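Local coordinates for protein ubiquitin-conjugating ligase MGC351130 (Homo sapiens, PDB 1YRV) that catalyses the covalent attachment of ubiquitin to other proteins as an E2 enzyme that takes ubiquitin from E1 as a thioester, the chain here being its UBC core, at residues Q68-Q73 against T161-F166; N64-G69 against K154-Y159; I76-E81 against S125-A130; L26-D31 against M53-E58. One frame throughout, in Å; residues are numbered along the deposited sequence.

Contact 1 (Q68-Q73 against T161-F166); sequences QGLVFQ and TILRLF
Leu70 and Leu163 meet because both hold CG anti to the carbonyl carbon (chi1 -70° and -68°) and both extend from there, which brings CD1 of each against the other. The pair joins the entry to strand 71-77 of the UBC fold's antiparallel sheet to helix 156-166, the last helix of the chain: here one leucine of the loop leading into the strand meets one leucine of the helix. The two leucines cross at about a right angle, and CD1 of Leu70 lies 3.5 Å from CD1 of Leu163, tighter than ordinary van der Waals contact; the same Leu70 methyl also reaches CB of Leu163. Both side chains are buried, with Asn167 against Leu70 and Trp67 against Leu163 adding to the packing. Toward solvent the contact becomes polar and loose. Arg164 bends at chi2 (-80°), which brings its guanidinium nearer the carbonyl of Gln68, yet no hydrogen bond spans the two segments. The backbone at Gly69 takes a positive phi, a conformation that suits glycine as the loop turns into the strand. The guanidinium approaches the Gln68 carbonyl obliquely, with both NH1 and NH2 of Arg164 4.1 Å from O of Gln68.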
loop_
_atom_site.group_PDB
_atom_site.type_symbol
_atom_site.label_atom_id
_atom_site.label_comp_id
_atom_site.label_asym_id
_atom_site.label_seq_id
_atom_site.Cartn_x
_atom_site.Cartn_y
_atom_site.Cartn_z
ATOM N N GLN A 68 -5.017 13.451 -6.424
ATOM C CA GLN A 68 -5.619 14.325 -5.427
ATOM C C GLN A 68 -7.126 14.127 -5.415
ATOM O O GLN A 68 -7.789 14.266 -6.439
ATOM C CB GLN A 68 -5.277 15.788 -5.715
ATOM C CG GLN A 68 -3.982 16.245 -5.061
ATOM C CD GLN A 68 -4.052 17.674 -4.552
ATOM O OE1 GLN A 68 -4.055 18.625 -5.329
ATOM N NE2 GLN A 68 -4.124 17.826 -3.240
ATOM N N GLY A 69 -7.662 13.784 -4.250
ATOM C CA GLY A 69 -9.089 13.563 -4.137
ATOM C C GLY A 69 -9.467 12.103 -4.313
ATOM O O GLY A 69 -10.613 11.714 -4.091
ATOM N N LEU A 70 -8.503 11.289 -4.718
ATOM C CA LEU A 70 -8.747 9.871 -4.913
ATOM C C LEU A 70 -8.360 9.056 -3.664
ATOM O O LEU A 70 -7.739 9.578 -2.728
ATOM C CB LEU A 70 -7.975 9.403 -6.147
ATOM C CG LEU A 70 -8.609 9.978 -7.422
ATOM C CD1 LEU A 70 -7.665 9.932 -8.621
ATOM C CD2 LEU A 70 -9.862 9.191 -7.698
ATOM N N VAL A 71 -8.719 7.774 -3.660
ATOM C CA VAL A 71 -8.435 6.910 -2.521
ATOM C C VAL A 71 -7.966 5.522 -2.937
ATOM O O VAL A 71 -8.652 4.836 -3.685
ATOM C CB VAL A 71 -9.689 6.760 -1.632
ATOM C CG1 VAL A 71 -9.400 5.840 -0.455
ATOM C CG2 VAL A 71 -10.110 8.131 -1.114
ATOM N N PHE A 72 -6.799 5.106 -2.452
ATOM C CA PHE A 72 -6.280 3.784 -2.784
ATOM C C PHE A 72 -6.842 2.799 -1.763
ATOM O O PHE A 72 -6.613 2.932 -0.554
ATOM C CB PHE A 72 -4.748 3.774 -2.738
ATOM C CG PHE A 72 -4.089 4.859 -3.576
ATOM C CD1 PHE A 72 -4.141 4.835 -4.968
ATOM C CD2 PHE A 72 -3.365 5.871 -2.969
ATOM C CE1 PHE A 72 -3.456 5.811 -5.745
ATOM C CE2 PHE A 72 -2.681 6.840 -3.734
ATOM C CZ PHE A 72 -2.732 6.806 -5.127
ATOM N N GLN A 73 -7.623 1.841 -2.246
ATOM C CA GLN A 73 -8.202 0.816 -1.379
ATOM C C GLN A 73 -7.404 -0.463 -1.581
ATOM O O GLN A 73 -7.452 -1.073 -2.644
ATOM C CB GLN A 73 -9.653 0.585 -1.733
ATOM C CG GLN A 73 -10.514 1.748 -1.374
ATOM C CD GLN A 73 -11.870 1.629 -1.982
ATOM O OE1 GLN A 73 -12.010 1.710 -3.201
ATOM N NE2 GLN A 73 -12.889 1.412 -1.147
ATOM N N THR A 161 -9.098 12.287 -15.869
ATOM C CA THR A 161 -10.451 12.036 -16.347
ATOM C C THR A 161 -10.727 10.552 -16.361
ATOM O O THR A 161 -11.814 10.106 -15.996
ATOM C CB THR A 161 -10.643 12.590 -17.758
ATOM O OG1 THR A 161 -10.718 14.020 -17.698
ATOM C CG2 THR A 161 -11.916 12.038 -18.375
ATOM N N ILE A 162 -9.727 9.795 -16.795
ATOM C CA ILE A 162 -9.833 8.346 -16.868
ATOM C C ILE A 162 -9.960 7.757 -15.468
ATOM O O ILE A 162 -10.783 6.867 -15.228
ATOM C CB ILE A 162 -8.612 7.750 -17.604
ATOM C CG1 ILE A 162 -8.612 8.249 -19.055
ATOM C CG2 ILE A 162 -8.657 6.229 -17.573
ATOM C CD1 ILE A 162 -7.481 7.734 -19.901
ATOM N N LEU A 163 -9.152 8.259 -14.541
ATOM C CA LEU A 163 -9.236 7.786 -13.171
ATOM C C LEU A 163 -10.665 7.942 -12.658
ATOM O O LEU A 163 -11.255 6.981 -12.177
ATOM C CB LEU A 163 -8.282 8.569 -12.274
ATOM C CG LEU A 163 -6.806 8.302 -12.551
ATOM C CD1 LEU A 163 -5.980 9.010 -11.500
ATOM C CD2 LEU A 163 -6.536 6.795 -12.523
ATOM N N ARG A 164 -11.214 9.153 -12.771
ATOM C CA ARG A 164 -12.581 9.443 -12.316
ATOM C C ARG A 164 -13.554 8.445 -12.948
ATOM O O ARG A 164 -14.465 7.935 -12.294
ATOM C CB ARG A 164 -13.014 10.861 -12.726
ATOM C CG ARG A 164 -11.965 11.965 -12.573
ATOM C CD ARG A 164 -11.814 12.479 -11.143
ATOM N NE ARG A 164 -10.842 13.575 -11.075
ATOM C CZ ARG A 164 -10.522 14.239 -9.966
ATOM N NH1 ARG A 164 -11.097 13.926 -8.810
ATOM N NH2 ARG A 164 -9.622 15.219 -10.012
ATOM N N LEU A 165 -13.359 8.183 -14.234
ATOM C CA LEU A 165 -14.209 7.249 -14.946
ATOM C C LEU A 165 -14.103 5.856 -14.337
ATOM O O LEU A 165 -15.063 5.094 -14.363
ATOM C CB LEU A 165 -13.820 7.212 -16.425
ATOM C CG LEU A 165 -14.673 8.050 -17.386
ATOM C CD1 LEU A 165 -16.031 7.398 -17.518
ATOM C CD2 LEU A 165 -14.797 9.492 -16.892
ATOM N N PHE A 166 -12.937 5.532 -13.783
ATOM C CA PHE A 166 -12.710 4.228 -13.164
ATOM C C PHE A 166 -13.257 4.152 -11.746
ATOM O O PHE A 166 -13.288 3.086 -11.132
ATOM C CB PHE A 166 -11.221 3.909 -13.156
ATOM C CG PHE A 166 -10.765 3.168 -14.370
ATOM C CD1 PHE A 166 -10.903 1.789 -14.443
ATOM C CD2 PHE A 166 -10.215 3.848 -15.448
ATOM C CE1 PHE A 166 -10.501 1.093 -15.577
ATOM C CE2 PHE A 166 -9.809 3.165 -16.590
ATOM C CZ PHE A 166 -9.950 1.785 -16.655
#

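Contact 2 (N64-G69 against K154-Y159); sequences NSVWQG and KDESLY
Val66 and Tyr159 form the tight half of this contact: CG1 of Val66 sits 3.2 Å from CD2 of Tyr159, and the two side chains cross at about a right angle. Tyr159 carries its ring there by placing CG anti to the backbone N (chi1 -178°), which sends the phenol from the first turn of helix 156-166 toward the loop between two strands. Beside Val66, Trp67 receives the edge of Tyr159 on the face of its six-membered ring in an offset edge-to-face pair, with centroids 5.6 Å apart and planes at 69°. The phenol oxygen ends near the indole, OH of Tyr159 lying 3.1 Å from CZ2 of Trp67, and makes a weak hydrogen bond to the carbonyl of Phe96. On the solvent side the packing thins to Glu156, whose OE2 comes only within 4.3 Å of CG2 of Val66. Here the helix start is secured within its own segment: Asp155, the N-cap, accepts from Leu158, with N of Leu158 2.6 Å from OD1 of Asp155. A type I turn from Ser65 to Gln68 presents Val66 and Trp67 together. The contact thus fixes the loop between strands 54-60 and 71-77 against helix 156-166, while Leu152 of helix 146-153 packs on both Val66 and Tyr159.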
loop_
_atom_site.group_PDB
_atom_site.type_symbol
_atom_site.label_atom_id
_atom_site.label_comp_id
_atom_site.label_asym_id
_atom_site.label_seq_id
_atom_site.Cartn_x
_atom_site.Cartn_y
_atom_site.Cartn_z
ATOM N N ASN A 64 -1.443 17.610 -4.218
ATOM C CA ASN A 64 -0.850 18.180 -5.410
ATOM C C ASN A 64 -0.298 17.064 -6.307
ATOM O O ASN A 64 0.744 17.200 -6.946
ATOM C CB ASN A 64 0.252 19.200 -5.028
ATOM C CG ASN A 64 -0.266 20.348 -4.137
ATOM O OD1 ASN A 64 -0.101 20.323 -2.914
ATOM N ND2 ASN A 64 -0.901 21.346 -4.756
ATOM N N SER A 65 -1.009 15.947 -6.342
ATOM C CA SER A 65 -0.604 14.827 -7.172
ATOM C C SER A 65 -1.797 14.471 -8.056
ATOM O O SER A 65 -2.949 14.859 -7.787
ATOM C CB SER A 65 -0.217 13.608 -6.304
ATOM O OG SER A 65 -1.351 13.067 -5.640
ATOM N N VAL A 66 -1.512 13.718 -9.107
ATOM C CA VAL A 66 -2.552 13.288 -10.012
ATOM C C VAL A 66 -3.739 12.633 -9.299
ATOM O O VAL A 66 -4.885 12.749 -9.754
ATOM C CB VAL A 66 -2.004 12.316 -11.029
ATOM C CG1 VAL A 66 -3.043 12.073 -12.087
ATOM C CG2 VAL A 66 -0.733 12.879 -11.634
ATOM N N TRP A 67 -3.474 11.970 -8.174
ATOM C CA TRP A 67 -4.524 11.295 -7.418
ATOM C C TRP A 67 -5.158 12.134 -6.334
ATOM O O TRP A 67 -5.773 11.583 -5.420
ATOM C CB TRP A 67 -3.998 10.007 -6.784
ATOM C CG TRP A 67 -3.706 8.954 -7.790
ATOM C CD1 TRP A 67 -4.499 7.887 -8.151
ATOM C CD2 TRP A 67 -2.555 8.899 -8.622
ATOM N NE1 TRP A 67 -3.896 7.181 -9.164
ATOM C CE2 TRP A 67 -2.706 7.781 -9.468
ATOM C CE3 TRP A 67 -1.401 9.694 -8.736
ATOM C CZ2 TRP A 67 -1.755 7.436 -10.415
ATOM C CZ3 TRP A 67 -0.444 9.348 -9.690
ATOM C CH2 TRP A 67 -0.634 8.222 -10.516
ATOM N N GLN A 68 -5.017 13.451 -6.424
ATOM C CA GLN A 68 -5.619 14.325 -5.427
ATOM C C GLN A 68 -7.126 14.127 -5.415
ATOM O O GLN A 68 -7.789 14.266 -6.439
ATOM C CB GLN A 68 -5.277 15.788 -5.715
ATOM C CG GLN A 68 -3.982 16.245 -5.061
ATOM C CD GLN A 68 -4.052 17.674 -4.552
ATOM O OE1 GLN A 68 -4.055 18.625 -5.329
ATOM N NE2 GLN A 68 -4.124 17.826 -3.240
ATOM N N GLY A 69 -7.662 13.784 -4.250
ATOM C CA GLY A 69 -9.089 13.563 -4.137
ATOM C C GLY A 69 -9.467 12.103 -4.313
ATOM O O GLY A 69 -10.613 11.714 -4.091
ATOM N N LYS A 154 1.730 12.633 -21.265
ATOM C CA LYS A 154 1.122 13.698 -22.041
ATOM C C LYS A 154 -0.291 13.937 -21.550
ATOM O O LYS A 154 -1.087 13.022 -21.501
ATOM C CB LYS A 154 1.091 13.311 -23.515
ATOM C CG LYS A 154 2.141 14.017 -24.362
ATOM C CD LYS A 154 1.614 15.360 -24.874
ATOM C CE LYS A 154 1.339 16.350 -23.734
ATOM N NZ LYS A 154 0.807 17.647 -24.254
ATOM N N ASP A 155 -0.614 15.160 -21.175
ATOM C CA ASP A 155 -1.968 15.444 -20.723
ATOM C C ASP A 155 -2.358 14.691 -19.451
ATOM O O ASP A 155 -3.149 13.749 -19.484
ATOM C CB ASP A 155 -2.972 15.095 -21.823
ATOM C CG ASP A 155 -4.324 15.738 -21.598
ATOM O OD1 ASP A 155 -4.714 15.910 -20.416
ATOM O OD2 ASP A 155 -4.989 16.060 -22.608
ATOM N N GLU A 156 -1.811 15.126 -18.323
ATOM C CA GLU A 156 -2.129 14.520 -17.049
ATOM C C GLU A 156 -3.602 14.795 -16.700
ATOM O O GLU A 156 -4.163 14.192 -15.779
ATOM C CB GLU A 156 -1.243 15.111 -15.965
ATOM C CG GLU A 156 -1.699 16.488 -15.551
ATOM C CD GLU A 156 -1.239 16.868 -14.163
ATOM O OE1 GLU A 156 -2.064 17.480 -13.430
ATOM O OE2 GLU A 156 -0.065 16.555 -13.823
ATOM N N SER A 157 -4.225 15.714 -17.432
ATOM C CA SER A 157 -5.625 16.052 -17.192
ATOM C C SER A 157 -6.515 14.944 -17.716
ATOM O O SER A 157 -7.508 14.587 -17.097
ATOM C CB SER A 157 -5.989 17.356 -17.897
ATOM O OG SER A 157 -7.387 17.582 -17.825
ATOM N N LEU A 158 -6.158 14.419 -18.882
ATOM C CA LEU A 158 -6.918 13.335 -19.476
ATOM C C LEU A 158 -6.780 12.145 -18.547
ATOM O O LEU A 158 -7.755 11.465 -18.226
ATOM C CB LEU A 158 -6.355 12.974 -20.849
ATOM C CG LEU A 158 -6.820 11.621 -21.393
ATOM C CD1 LEU A 158 -8.350 11.604 -21.423
ATOM C CD2 LEU A 158 -6.235 11.373 -22.763
ATOM N N TYR A 159 -5.544 11.894 -18.136
ATOM C CA TYR A 159 -5.240 10.805 -17.227
ATOM C C TYR A 159 -6.240 10.839 -16.067
ATOM O O TYR A 159 -6.906 9.841 -15.780
ATOM C CB TYR A 159 -3.812 10.947 -16.691
ATOM C CG TYR A 159 -3.417 9.816 -15.778
ATOM C CD1 TYR A 159 -2.973 8.598 -16.288
ATOM C CD2 TYR A 159 -3.614 9.919 -14.405
ATOM C CE1 TYR A 159 -2.755 7.510 -15.448
ATOM C CE2 TYR A 159 -3.401 8.846 -13.565
ATOM C CZ TYR A 159 -2.979 7.644 -14.088
ATOM O OH TYR A 159 -2.822 6.569 -13.248
#

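Contact 3 (I76-E81 against S125-A130); sequences IHFTSE and SSILLA
Ile76 and Ile127 lose the most surface in this contact, yet each does its closest touching with a different partner: one pair sets the helix on the strand, the other on the loop that follows it. Ile76, next to last in strand 71-77, directs its side chain toward the helix, and its terminal methyl meets Leu128: CD1 of Ile76 is 3.9 Å from CD2 of Leu128. That reach depends on an extended ethyl arm, chi2 being -174°, while CG1 stands anti to the carbonyl carbon. The two side chains run obliquely to one another and touch by methyl ends alone. Ile127, one residue earlier on helix 124-135, sends its own extended arm (chi2 177°) to the aromatic ring of Phe78. Its methyl comes to the rim of that ring, close to the ring plane, with CD1 of Ile127 4.2 Å from CE2 of Phe78. Phe78 lies just beyond the strand, and its ring also forms an edge-to-face pair with Tyr82.

All four residues are buried, and no hydrogen bond crosses between the segments; the contact is apolar and its distances are ordinary van der Waals ones. Within the E2 fold it belongs to the hydrophobic core between the sheet and the central helix. Strand 71-77 is joined by backbone hydrogen bonds to strand 54-60, Ile76 pairing with Trp55, while Leu128 continues onto Ala45 and Ile43 of strand 43-47 and onto Leu35 of helix 23-38, whose Leu28 also reaches Phe78.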
loop_
_atom_site.group_PDB
_atom_site.type_symbol
_atom_site.label_atom_id
_atom_site.label_comp_id
_atom_site.label_asym_id
_atom_site.label_seq_id
_atom_site.Cartn_x
_atom_site.Cartn_y
_atom_site.Cartn_z
ATOM N N ILE A 76 -3.555 -5.637 2.913
ATOM C CA ILE A 76 -2.153 -5.910 3.242
ATOM C C ILE A 76 -2.096 -7.233 4.012
ATOM O O ILE A 76 -2.692 -7.368 5.085
ATOM C CB ILE A 76 -1.552 -4.767 4.107
ATOM C CG1 ILE A 76 -1.658 -3.442 3.332
ATOM C CG2 ILE A 76 -0.107 -5.087 4.489
ATOM C CD1 ILE A 76 -0.983 -2.296 4.007
ATOM N N HIS A 77 -1.410 -8.208 3.436
ATOM C CA HIS A 77 -1.267 -9.497 4.059
ATOM C C HIS A 77 0.133 -9.694 4.603
ATOM O O HIS A 77 1.102 -9.777 3.858
ATOM C CB HIS A 77 -1.570 -10.596 3.058
ATOM C CG HIS A 77 -0.998 -11.923 3.445
ATOM N ND1 HIS A 77 -1.466 -12.652 4.517
ATOM C CD2 HIS A 77 0.037 -12.630 2.931
ATOM C CE1 HIS A 77 -0.745 -13.751 4.647
ATOM N NE2 HIS A 77 0.174 -13.761 3.698
ATOM N N PHE A 78 0.226 -9.701 5.924
ATOM C CA PHE A 78 1.478 -9.972 6.614
ATOM C C PHE A 78 1.590 -11.490 6.812
ATOM O O PHE A 78 0.593 -12.223 6.714
ATOM C CB PHE A 78 1.485 -9.333 7.987
ATOM C CG PHE A 78 1.560 -7.855 7.945
ATOM C CD1 PHE A 78 0.405 -7.091 7.966
ATOM C CD2 PHE A 78 2.803 -7.212 7.891
ATOM C CE1 PHE A 78 0.482 -5.703 7.936
ATOM C CE2 PHE A 78 2.900 -5.816 7.855
ATOM C CZ PHE A 78 1.748 -5.047 7.883
ATOM N N THR A 79 2.802 -11.945 7.091
ATOM C CA THR A 79 3.078 -13.345 7.354
ATOM C C THR A 79 3.747 -13.466 8.749
ATOM O O THR A 79 4.255 -12.482 9.308
ATOM C CB THR A 79 4.076 -13.898 6.353
ATOM O OG1 THR A 79 5.353 -13.278 6.584
ATOM C CG2 THR A 79 3.622 -13.640 4.926
ATOM N N SER A 80 3.781 -14.689 9.267
ATOM C CA SER A 80 4.379 -14.980 10.556
ATOM C C SER A 80 5.868 -14.650 10.542
ATOM O O SER A 80 6.534 -14.703 11.565
ATOM C CB SER A 80 4.135 -16.460 10.922
ATOM O OG SER A 80 4.596 -17.297 9.855
ATOM N N GLU A 81 6.392 -14.277 9.380
ATOM C CA GLU A 81 7.812 -13.912 9.259
ATOM C C GLU A 81 7.945 -12.403 9.438
ATOM O O GLU A 81 9.046 -11.895 9.552
ATOM C CB GLU A 81 8.334 -14.262 7.861
ATOM C CG GLU A 81 7.825 -15.581 7.371
ATOM C CD GLU A 81 8.272 -16.673 8.269
ATOM O OE1 GLU A 81 9.518 -16.792 8.380
ATOM O OE2 GLU A 81 7.404 -17.373 8.861
ATOM N N SER A 125 2.890 1.872 10.132
ATOM C CA SER A 125 2.828 3.311 9.846
ATOM C C SER A 125 3.717 3.714 8.673
ATOM O O SER A 125 3.290 4.444 7.806
ATOM C CB SER A 125 3.243 4.131 11.074
ATOM O OG SER A 125 2.348 3.936 12.140
ATOM N N SER A 126 4.958 3.243 8.683
ATOM C CA SER A 126 5.928 3.535 7.636
ATOM C C SER A 126 5.405 3.115 6.309
ATOM O O SER A 126 5.391 3.878 5.342
ATOM C CB SER A 126 7.221 2.760 7.848
ATOM O OG SER A 126 7.954 3.294 8.903
ATOM N N ILE A 127 5.017 1.852 6.266
ATOM C CA ILE A 127 4.479 1.244 5.068
ATOM C C ILE A 127 3.302 2.045 4.525
ATOM O O ILE A 127 3.176 2.241 3.323
ATOM C CB ILE A 127 4.008 -0.170 5.385
ATOM C CG1 ILE A 127 5.188 -0.966 6.001
ATOM C CG2 ILE A 127 3.358 -0.759 4.150
ATOM C CD1 ILE A 127 4.823 -2.357 6.431
ATOM N N LEU A 128 2.443 2.510 5.415
ATOM C CA LEU A 128 1.277 3.254 4.978
ATOM C C LEU A 128 1.683 4.630 4.426
ATOM O O LEU A 128 1.241 5.005 3.343
ATOM C CB LEU A 128 0.267 3.356 6.132
ATOM C CG LEU A 128 -0.343 2.019 6.619
ATOM C CD1 LEU A 128 -1.388 2.185 7.764
ATOM C CD2 LEU A 128 -1.036 1.370 5.408
ATOM N N LEU A 129 2.542 5.366 5.136
ATOM C CA LEU A 129 2.977 6.667 4.647
ATOM C C LEU A 129 3.794 6.467 3.389
ATOM O O LEU A 129 3.594 7.182 2.407
ATOM C CB LEU A 129 3.823 7.421 5.691
ATOM C CG LEU A 129 3.202 7.635 7.094
ATOM C CD1 LEU A 129 4.229 8.236 8.019
ATOM C CD2 LEU A 129 1.944 8.537 7.017
ATOM N N ALA A 130 4.708 5.499 3.377
ATOM C CA ALA A 130 5.502 5.314 2.161
ATOM C C ALA A 130 4.598 5.022 0.967
ATOM O O ALA A 130 4.779 5.610 -0.115
ATOM C CB ALA A 130 6.552 4.184 2.327
#

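Contact 4 (L26-D31 against M53-E58); sequences LLLHRD and MEWEVE
The indole of Trp55 presents its edge to Leu28, whose CD1 lies near the ring plane and 4.4 Å from NE1 of Trp55. That N-H is engaged by the carbonyl of Met52, so the leucine methyl meets an edge whose polar atom is already satisfied. Phe32 packs edge-to-face with the same indole, and the ring of Phe78 meets it at about 80°. The other flat group, the Arg30 guanidinium, has CA of Leu27 over one face, toward the rim, and the carboxylate carbon of Asp31 at its edge, in plane; its NE and NH1 both grip OD1 of Asp31 in a salt bridge, while OD2 of Asp31 bonds to Tyr82 and to the backbone of Leu124. The closer approach across the contact is to Met53: CD1 of Leu28 stands 3.4 Å from CE of Met53, shorter than usual for two carbons, and the side chains cross at about a right angle. Met53 starts out pointing from the helix, but bends at chi2 (-75°) and again at chi3 swing its terminal methyl back. One methyl of Leu28 thus touches both the methionine methyl and the rim of the indole. The contact lays helix 23-38 on the start of strand 54-60, with strands 43-47 and 71-77 flanking that strand in the sheet.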
loop_
_atom_site.group_PDB
_atom_site.type_symbol
_atom_site.label_atom_id
_atom_site.label_comp_id
_atom_site.label_asym_id
_atom_site.label_seq_id
_atom_site.Cartn_x
_atom_site.Cartn_y
_atom_site.Cartn_z
ATOM N N LEU A 26 2.896 -9.712 17.911
ATOM C CA LEU A 26 3.275 -8.667 18.872
ATOM C C LEU A 26 3.772 -7.361 18.233
ATOM O O LEU A 26 3.533 -6.248 18.754
ATOM C CB LEU A 26 4.321 -9.209 19.846
ATOM C CG LEU A 26 3.821 -10.316 20.792
ATOM C CD1 LEU A 26 5.019 -11.026 21.406
ATOM C CD2 LEU A 26 2.927 -9.712 21.892
ATOM N N LEU A 27 4.480 -7.509 17.116
ATOM C CA LEU A 27 4.976 -6.373 16.365
ATOM C C LEU A 27 3.784 -5.620 15.758
ATOM O O LEU A 27 3.706 -4.387 15.820
ATOM C CB LEU A 27 5.915 -6.845 15.253
ATOM C CG LEU A 27 7.307 -7.396 15.677
ATOM C CD1 LEU A 27 7.929 -8.093 14.466
ATOM C CD2 LEU A 27 8.257 -6.280 16.183
ATOM N N LEU A 28 2.862 -6.361 15.162
ATOM C CA LEU A 28 1.706 -5.714 14.559
ATOM C C LEU A 28 0.816 -5.108 15.639
ATOM O O LEU A 28 0.188 -4.068 15.427
ATOM C CB LEU A 28 0.926 -6.700 13.683
ATOM C CG LEU A 28 1.610 -7.040 12.353
ATOM C CD1 LEU A 28 0.894 -8.209 11.688
ATOM C CD2 LEU A 28 1.636 -5.833 11.458
ATOM N N HIS A 29 0.772 -5.757 16.796
ATOM C CA HIS A 29 -0.002 -5.252 17.912
ATOM C C HIS A 29 0.547 -3.914 18.338
ATOM O O HIS A 29 -0.213 -2.969 18.519
ATOM C CB HIS A 29 0.041 -6.191 19.104
ATOM C CG HIS A 29 -0.959 -5.841 20.147
ATOM N ND1 HIS A 29 -2.235 -6.357 20.133
ATOM C CD2 HIS A 29 -0.940 -4.902 21.115
ATOM C CE1 HIS A 29 -2.960 -5.741 21.048
ATOM N NE2 HIS A 29 -2.203 -4.851 21.656
ATOM N N ARG A 30 1.856 -3.847 18.538
ATOM C CA ARG A 30 2.499 -2.598 18.899
ATOM C C ARG A 30 2.267 -1.595 17.763
ATOM O O ARG A 30 1.753 -0.513 17.996
ATOM C CB ARG A 30 3.992 -2.800 19.115
ATOM C CG ARG A 30 4.752 -1.494 19.277
ATOM C CD ARG A 30 6.202 -1.617 18.737
ATOM N NE ARG A 30 6.220 -1.997 17.332
ATOM C CZ ARG A 30 7.270 -2.523 16.697
ATOM N NH1 ARG A 30 7.220 -2.858 15.382
ATOM N NH2 ARG A 30 8.388 -2.704 17.365
ATOM N N ASP A 31 2.629 -1.954 16.535
ATOM C CA ASP A 31 2.424 -1.059 15.410
ATOM C C ASP A 31 1.030 -0.463 15.317
ATOM O O ASP A 31 0.892 0.708 15.000
ATOM C CB ASP A 31 2.697 -1.775 14.097
ATOM C CG ASP A 31 4.172 -2.017 13.852
ATOM O OD1 ASP A 31 5.001 -1.545 14.659
ATOM O OD2 ASP A 31 4.488 -2.690 12.838
ATOM N N MET A 53 -3.010 -10.373 10.783
ATOM C CA MET A 53 -2.220 -10.579 9.585
ATOM C C MET A 53 -2.875 -10.001 8.341
ATOM O O MET A 53 -2.190 -9.667 7.371
ATOM C CB MET A 53 -2.022 -12.073 9.346
ATOM C CG MET A 53 -1.188 -12.793 10.394
ATOM S SD MET A 53 0.616 -12.529 10.364
ATOM C CE MET A 53 0.840 -11.577 11.824
ATOM N N GLU A 54 -4.198 -9.906 8.370
ATOM C CA GLU A 54 -4.943 -9.430 7.231
ATOM C C GLU A 54 -5.496 -8.058 7.521
ATOM O O GLU A 54 -6.175 -7.861 8.530
ATOM C CB GLU A 54 -6.083 -10.405 6.900
ATOM C CG GLU A 54 -5.653 -11.835 6.547
ATOM C CD GLU A 54 -4.592 -11.864 5.448
ATOM O OE1 GLU A 54 -4.661 -11.018 4.515
ATOM O OE2 GLU A 54 -3.688 -12.739 5.489
ATOM N N TRP A 55 -5.194 -7.102 6.635
ATOM C CA TRP A 55 -5.661 -5.713 6.809
ATOM C C TRP A 55 -6.398 -5.121 5.636
ATOM O O TRP A 55 -6.144 -5.454 4.482
ATOM C CB TRP A 55 -4.490 -4.769 7.066
ATOM C CG TRP A 55 -3.759 -5.105 8.263
ATOM C CD1 TRP A 55 -2.963 -6.186 8.449
ATOM C CD2 TRP A 55 -3.837 -4.424 9.522
ATOM N NE1 TRP A 55 -2.543 -6.227 9.757
ATOM C CE2 TRP A 55 -3.061 -5.161 10.430
ATOM C CE3 TRP A 55 -4.483 -3.258 9.959
ATOM C CZ2 TRP A 55 -2.931 -4.783 11.764
ATOM C CZ3 TRP A 55 -4.351 -2.874 11.287
ATOM C CH2 TRP A 55 -3.570 -3.642 12.179
ATOM N N GLU A 56 -7.289 -4.193 5.949
ATOM C CA GLU A 56 -8.016 -3.476 4.929
ATOM C C GLU A 56 -7.632 -2.017 5.074
ATOM O O GLU A 56 -7.827 -1.395 6.130
ATOM C CB GLU A 56 -9.507 -3.671 5.095
ATOM C CG GLU A 56 -9.989 -4.970 4.500
ATOM C CD GLU A 56 -11.498 -5.125 4.616
ATOM O OE1 GLU A 56 -12.030 -6.187 4.222
ATOM O OE2 GLU A 56 -12.150 -4.177 5.109
ATOM N N VAL A 57 -7.066 -1.467 4.011
ATOM C CA VAL A 57 -6.627 -0.096 4.084
ATOM C C VAL A 57 -7.098 0.820 2.962
ATOM O O VAL A 57 -7.326 0.397 1.832
ATOM C CB VAL A 57 -5.075 -0.002 4.146
ATOM C CG1 VAL A 57 -4.517 -1.130 4.980
ATOM C CG2 VAL A 57 -4.479 -0.006 2.762
ATOM N N GLU A 58 -7.222 2.091 3.319
ATOM C CA GLU A 58 -7.608 3.178 2.422
ATOM C C GLU A 58 -6.635 4.337 2.613
ATOM O O GLU A 58 -6.474 4.859 3.727
ATOM C CB GLU A 58 -9.030 3.635 2.726
ATOM C CG GLU A 58 -10.071 2.704 2.133
ATOM C CD GLU A 58 -11.462 3.350 1.985
ATOM O OE1 GLU A 58 -11.540 4.579 1.703
ATOM O OE2 GLU A 58 -12.474 2.612 2.121
#

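Overall arrangement
Contacts 3 and 4 are buried and lie side by side, their centres about 7 Å apart; both use the antiparallel sheet, one against helix 124-135 and the other against helix 23-38, and both are purely apolar or aromatic across their segments. Contacts 1 and 2, with centres about 9 Å apart, are only partly buried: both hold helix 156-166, share Gln68 and Gly69, and set an apolar centre beside charged side chains toward solvent. Trp67 of contact 2 also touches residues of contact 1, such as Phe72. Contacts 2 and 4 stand on opposite sides of the chain's centre, about 31 Å apart between centres, whereas strand 71-77 runs from contact 1 to contact 3.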